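Local structure of ancestral D-type dye decolorizing peroxidase (Geotrichum candidum, 7ANV) at residues Arg363-Arg368 with Phe394-Ser399. The protein is an ancestral D-type dye-decolorizing peroxidase that binds haem and probably uses hydrogen peroxide to oxidise dyes and other bulky substrates. Sequence-based numbering, arbitrary orientation.
With HEM (protoporphyrin IX containing Fe), chain B; OXY (oxygen molecule), chain K.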
ATOM      1  N   ARG A 363      -8.629   3.266 -11.043  1.00 19.75           N
ATOM      2  CA  ARG A 363      -8.638   3.047  -9.592  1.00 20.95           C
ATOM      3  C   ARG A 363      -7.448   2.183  -9.178  1.00 18.92           C
ATOM      4  O   ARG A 363      -7.357   1.852  -7.971  1.00 20.07           O
ATOM      5  CB  ARG A 363      -9.920   2.352  -9.124  1.00 23.16           C
ATOM      6  CG  ARG A 363     -11.200   2.984  -9.625  1.00 26.86           C
ATOM      7  CD  ARG A 363     -11.216   4.425  -9.274  1.00 27.43           C
ATOM      8  NE  ARG A 363     -12.526   4.990  -9.574  1.00 30.66           N
ATOM      9  CZ  ARG A 363     -12.764   6.290  -9.528  1.00 31.92           C
ATOM     10  NH1 ARG A 363     -11.791   7.108  -9.176  1.00 33.11           N
ATOM     11  NH2 ARG A 363     -13.958   6.771  -9.841  1.00 33.43           N
ATOM     12  N   ARG A 364      -6.582   1.775 -10.100  1.00 18.05           N
ATOM     13  CA  ARG A 364      -5.519   0.809  -9.763  1.00 17.37           C
ATOM     14  C   ARG A 364      -4.321   1.537  -9.146  1.00 16.93           C
ATOM     15  O   ARG A 364      -4.031   2.674  -9.551  1.00 16.30           O
ATOM     16  CB  ARG A 364      -5.107   0.006 -10.996  1.00 18.55           C
ATOM     17  CG  ARG A 364      -6.251  -0.794 -11.615  1.00 18.95           C
ATOM     18  CD  ARG A 364      -6.871  -1.764 -10.639  1.00 18.53           C
ATOM     19  NE  ARG A 364      -5.945  -2.737 -10.102  1.00 18.34           N
ATOM     20  CZ  ARG A 364      -5.571  -3.862 -10.720  1.00 19.60           C
ATOM     21  NH1 ARG A 364      -6.041  -4.156 -11.928  1.00 19.67           N
ATOM     22  NH2 ARG A 364      -4.682  -4.662 -10.165  1.00 19.90           N
ATOM     23  N   ILE A 365      -3.687   0.871  -8.196  1.00 16.36           N
ATOM     24  CA  ILE A 365      -2.447   1.364  -7.528  1.00 16.41           C
ATOM     25  C   ILE A 365      -1.369   0.291  -7.602  1.00 16.75           C
ATOM     26  O   ILE A 365      -1.682  -0.920  -7.705  1.00 16.28           O
ATOM     27  CB  ILE A 365      -2.742   1.791  -6.083  1.00 17.08           C
ATOM     28  CG1 ILE A 365      -3.223   0.632  -5.222  1.00 16.86           C
ATOM     29  CG2 ILE A 365      -3.713   2.970  -6.101  1.00 17.28           C
ATOM     30  CD1 ILE A 365      -3.343   0.956  -3.756  1.00 17.52           C
ATOM     31  N   ILE A 366      -0.124   0.740  -7.559  1.00 16.47           N
ATOM     32  CA  ILE A 366       1.052  -0.138  -7.353  1.00 16.98           C
ATOM     33  C   ILE A 366       1.474  -0.048  -5.890  1.00 16.12           C
ATOM     34  O   ILE A 366       1.682   1.077  -5.402  1.00 16.55           O
ATOM     35  CB  ILE A 366       2.176   0.285  -8.310  1.00 17.33           C
ATOM     36  CG1 ILE A 366       1.825  -0.167  -9.718  1.00 18.24           C
ATOM     37  CG2 ILE A 366       3.515  -0.258  -7.851  1.00 17.92           C
ATOM     38  CD1 ILE A 366       2.855   0.225 -10.730  1.00 20.46           C
ATOM     39  N   ARG A 367       1.576  -1.177  -5.228  1.00 15.71           N
ATOM     40  CA  ARG A 367       1.898  -1.256  -3.788  1.00 16.08           C
ATOM     41  C   ARG A 367       3.363  -1.664  -3.604  1.00 16.74           C
ATOM     42  O   ARG A 367       3.819  -2.586  -4.293  1.00 16.54           O
ATOM     43  CB  ARG A 367       0.988  -2.239  -3.052  1.00 16.62           C
ATOM     44  CG  ARG A 367      -0.464  -1.760  -3.073  1.00 16.88           C
ATOM     45  CD  ARG A 367      -1.466  -2.754  -2.540  1.00 17.34           C
ATOM     46  NE  ARG A 367      -1.412  -3.963  -3.344  1.00 17.01           N
ATOM     47  CZ  ARG A 367      -1.111  -5.169  -2.926  1.00 16.46           C
ATOM     48  NH1 ARG A 367      -0.850  -5.427  -1.653  1.00 17.83           N
ATOM     49  NH2 ARG A 367      -1.052  -6.154  -3.799  1.00 17.43           N
ATOM     50  N   ARG A 368       4.077  -0.943  -2.739  1.00 17.25           N
ATOM     51  CA  ARG A 368       5.520  -1.204  -2.523  1.00 18.91           C
ATOM     52  C   ARG A 368       5.842  -1.132  -1.040  1.00 20.73           C
ATOM     53  O   ARG A 368       6.990  -0.682  -0.702  1.00 22.73           O
ATOM     54  CB  ARG A 368       6.418  -0.217  -3.278  1.00 18.42           C
ATOM     55  CG  ARG A 368       6.253  -0.249  -4.782  1.00 18.24           C
ATOM     56  CD  ARG A 368       6.766  -1.492  -5.459  1.00 17.95           C
ATOM     57  NE  ARG A 368       6.646  -1.293  -6.888  1.00 17.33           N
ATOM     58  CZ  ARG A 368       6.358  -2.219  -7.769  1.00 18.06           C
ATOM     59  NH1 ARG A 368       6.082  -3.444  -7.381  1.00 19.14           N
ATOM     60  NH2 ARG A 368       6.231  -1.899  -9.039  1.00 18.78           N
ATOM     61  N   PHE A 394       2.929   1.168   4.575  1.00 17.41           N
ATOM     62  CA  PHE A 394       2.118   1.094   3.349  1.00 16.98           C
ATOM     63  C   PHE A 394       2.649   2.150   2.395  1.00 16.33           C
ATOM     64  O   PHE A 394       2.668   3.333   2.762  1.00 17.10           O
ATOM     65  CB  PHE A 394       0.628   1.265   3.645  1.00 17.18           C
ATOM     66  CG  PHE A 394      -0.217   1.337   2.401  1.00 17.38           C
ATOM     67  CD1 PHE A 394      -0.451   2.560   1.793  1.00 18.12           C
ATOM     68  CD2 PHE A 394      -0.712   0.191   1.808  1.00 17.18           C
ATOM     69  CE1 PHE A 394      -1.192   2.663   0.630  1.00 17.63           C
ATOM     70  CE2 PHE A 394      -1.482   0.305   0.646  1.00 17.74           C
ATOM     71  CZ  PHE A 394      -1.724   1.528   0.082  1.00 16.89           C
ATOM     72  N   VAL A 395       2.980   1.743   1.164  1.00 16.22           N
ATOM     73  CA  VAL A 395       3.379   2.690   0.097  1.00 16.17           C
ATOM     74  C   VAL A 395       2.591   2.326  -1.146  1.00 15.92           C
ATOM     75  O   VAL A 395       2.614   1.144  -1.527  1.00 17.42           O
ATOM     76  CB  VAL A 395       4.901   2.684  -0.145  1.00 17.09           C
ATOM     77  CG1 VAL A 395       5.327   3.437  -1.417  1.00 18.39           C
ATOM     78  CG2 VAL A 395       5.645   3.249   1.052  1.00 18.23           C
ATOM     79  N   CYS A 396       1.993   3.298  -1.809  1.00 15.30           N
ATOM     80  CA  CYS A 396       1.435   3.013  -3.127  1.00 15.81           C
ATOM     81  C   CYS A 396       1.733   4.178  -4.050  1.00 15.63           C
ATOM     82  O   CYS A 396       1.908   5.315  -3.569  1.00 15.96           O
ATOM     83  CB  CYS A 396      -0.023   2.596  -3.032  1.00 15.98           C
ATOM     84  SG  CYS A 396      -1.176   3.947  -2.687  1.00 17.72           S
ATOM     85  N   TYR A 397       1.774   3.847  -5.330  1.00 15.57           N
ATOM     86  CA  TYR A 397       2.029   4.797  -6.434  1.00 15.77           C
ATOM     87  C   TYR A 397       0.806   4.861  -7.351  1.00 16.02           C
ATOM     88  O   TYR A 397       0.159   3.847  -7.631  1.00 16.75           O
ATOM     89  CB  TYR A 397       3.276   4.380  -7.212  1.00 15.78           C
ATOM     90  CG  TYR A 397       4.538   4.435  -6.398  1.00 16.02           C
ATOM     91  CD1 TYR A 397       5.187   5.648  -6.208  1.00 16.56           C
ATOM     92  CD2 TYR A 397       5.046   3.304  -5.766  1.00 16.87           C
ATOM     93  CE1 TYR A 397       6.381   5.737  -5.511  1.00 16.76           C
ATOM     94  CE2 TYR A 397       6.209   3.400  -4.998  1.00 16.46           C
ATOM     95  CZ  TYR A 397       6.869   4.612  -4.885  1.00 17.01           C
ATOM     96  OH  TYR A 397       8.014   4.721  -4.145  1.00 17.58           O
ATOM     97  N   GLN A 398       0.579   6.051  -7.895  1.00 17.08           N
ATOM     98  CA  GLN A 398      -0.528   6.374  -8.814  1.00 16.48           C
ATOM     99  C   GLN A 398      -0.256   7.741  -9.394  1.00 16.81           C
ATOM    100  O   GLN A 398       0.426   8.563  -8.761  1.00 16.58           O
ATOM    101  CB  GLN A 398      -1.890   6.357  -8.099  1.00 17.07           C
ATOM    102  CG  GLN A 398      -2.044   7.331  -6.933  1.00 17.59           C
ATOM    103  CD  GLN A 398      -1.777   6.725  -5.577  1.00 17.97           C
ATOM    104  OE1 GLN A 398      -2.636   6.072  -4.988  1.00 18.08           O
ATOM    105  NE2 GLN A 398      -0.577   6.911  -5.075  1.00 18.19           N
ATOM    106  N   SER A 399      -0.852   8.029 -10.536  1.00 16.51           N
ATOM    107  CA  SER A 399      -0.749   9.369 -11.138  1.00 17.05           C
ATOM    108  C   SER A 399      -1.732  10.322 -10.471  1.00 17.75           C
ATOM    109  O   SER A 399      -1.570  11.510 -10.668  1.00 17.87           O
ATOM    110  CB  SER A 399      -1.020   9.333 -12.607  1.00 17.36           C
ATOM    111  OG  SER A 399      -2.332   8.834 -12.866  1.00 17.24           O
TER
HETATM  112  CHA HEM B 601      -3.984  -6.663  -1.233  1.00 15.84           C
HETATM  113  CHB HEM B 601      -3.058  -6.821   3.519  1.00 18.28           C
HETATM  114  CHC HEM B 601      -3.584  -1.950   3.740  1.00 16.89           C
HETATM  115  CHD HEM B 601      -4.894  -1.933  -0.926  1.00 16.42           C
HETATM  116  C1A HEM B 601      -3.675  -7.107   0.040  1.00 16.44           C
HETATM  117  C2A HEM B 601      -3.407  -8.456   0.381  1.00 17.24           C
HETATM  118  C3A HEM B 601      -3.164  -8.511   1.717  1.00 17.77           C
HETATM  119  C4A HEM B 601      -3.250  -7.180   2.209  1.00 16.97           C
HETATM  120  CMA HEM B 601      -2.807  -9.740   2.538  1.00 18.06           C
HETATM  121  CAA HEM B 601      -3.463  -9.659  -0.554  1.00 19.14           C
HETATM  122  CBA HEM B 601      -2.251  -9.845  -1.450  1.00 19.61           C
HETATM  123  CGA HEM B 601      -2.470  -9.434  -2.878  1.00 23.71           C
HETATM  124  O1A HEM B 601      -3.520  -9.609  -3.522  1.00 30.60           O
HETATM  125  O2A HEM B 601      -1.550  -8.930  -3.439  1.00 28.05           O
HETATM  126  C1B HEM B 601      -3.122  -5.491   3.978  1.00 18.15           C
HETATM  127  C2B HEM B 601      -2.837  -5.103   5.326  1.00 17.65           C
HETATM  128  C3B HEM B 601      -2.957  -3.747   5.405  1.00 17.94           C
HETATM  129  C4B HEM B 601      -3.333  -3.290   4.039  1.00 16.50           C
HETATM  130  CMB HEM B 601      -2.475  -6.018   6.464  1.00 19.87           C
HETATM  131  CAB HEM B 601      -2.732  -2.816   6.536  1.00 18.31           C
HETATM  132  CBB HEM B 601      -1.961  -3.079   7.620  1.00 19.31           C
HETATM  133  C1C HEM B 601      -4.021  -1.508   2.482  1.00 16.12           C
HETATM  134  C2C HEM B 601      -4.391  -0.196   2.145  1.00 17.10           C
HETATM  135  C3C HEM B 601      -4.793  -0.220   0.822  1.00 17.26           C
HETATM  136  C4C HEM B 601      -4.646  -1.555   0.360  1.00 15.89           C
HETATM  137  CMC HEM B 601      -4.348   0.999   3.086  1.00 17.67           C
HETATM  138  CAC HEM B 601      -5.302   0.845  -0.045  1.00 16.52           C
HETATM  139  CBC HEM B 601      -5.878   1.941   0.428  1.00 18.23           C
HETATM  140  C1D HEM B 601      -4.680  -3.237  -1.375  1.00 15.89           C
HETATM  141  C2D HEM B 601      -4.869  -3.564  -2.798  1.00 15.68           C
HETATM  142  C3D HEM B 601      -4.630  -4.891  -2.869  1.00 16.54           C
HETATM  143  C4D HEM B 601      -4.299  -5.348  -1.501  1.00 15.61           C
HETATM  144  CMD HEM B 601      -5.244  -2.671  -3.977  1.00 15.52           C
HETATM  145  CAD HEM B 601      -4.681  -5.745  -4.117  1.00 16.94           C
HETATM  146  CBD HEM B 601      -6.104  -6.211  -4.469  1.00 17.79           C
HETATM  147  CGD HEM B 601      -6.139  -6.935  -5.782  1.00 18.51           C
HETATM  148  O1D HEM B 601      -6.775  -8.019  -5.797  1.00 17.56           O
HETATM  149  O2D HEM B 601      -5.606  -6.459  -6.817  1.00 17.74           O
HETATM  150  NA  HEM B 601      -3.567  -6.318   1.177  1.00 17.15           N
HETATM  151  NB  HEM B 601      -3.389  -4.390   3.259  1.00 17.07           N
HETATM  152  NC  HEM B 601      -4.223  -2.342   1.403  1.00 17.20           N
HETATM  153  ND  HEM B 601      -4.380  -4.318  -0.616  1.00 14.43           N
HETATM  154 FE   HEM B 601      -3.952  -4.384   1.263  1.00 17.12          FE
HETATM  155  O1  OXY K 610      -1.811  -3.882   0.857  1.00 26.18           O
HETATM  156  O2  OXY K 610      -0.674  -3.310   0.938  1.00 33.61           O
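With CG1 set between its backbone N and carbonyl carbon (chi1 63°), Ile-365 brings CD1 to the ring edge of Phe-394 and within 3.8 Å of CB of Cys-396; Phe-394, its CG anti to the backbone N (chi1 174°), sets one ring face over the haem methyl CMC, which lies above the ring centre. The strands 366-372 and 391-398 pair in the antiparallel sheet of the C-terminal ferredoxin-like half of the dimeric alpha+beta barrel fold, 366-372 at its edge. Ile-366 and Tyr-397 form a hydrogen-bonded pair, Ile-366 N giving to Tyr-397 O at 3.1 Å and Tyr-397 N to Ile-366 O at 2.8 Å. Arg-368 N extends the ladder to Val-395 O at 2.8 Å. Between these bonds sits the non-hydrogen-bonded pair Arg-367 and Cys-396, with side chains on the haem face. On the other face, Arg-368 lays CG against the edge of the Tyr-397 ring, CE2 lying 3.7 Å away, while its NE bonds to the backbone O of Asp-11 and the Tyr-397 hydroxyl to the Asp-11 carboxylate. Arg-367 rests one guanidinium face over the porphyrin; its NH2 binds propionate O2A at 2.8 Å, and a salt bridge to Asp-199 fixes NH1. A leucine in place of Arg-367 would probably cost the propionate oxygen and Asp-199 this cationic partner. The dioxygen, probably from the crystallisation liquor, binds iron through O1, which also takes a weak hydrogen bond from Arg-367 NH1 at 3.1 Å; its O2 lies at the Phe-394 ring edge, 3.6 Å from CD2.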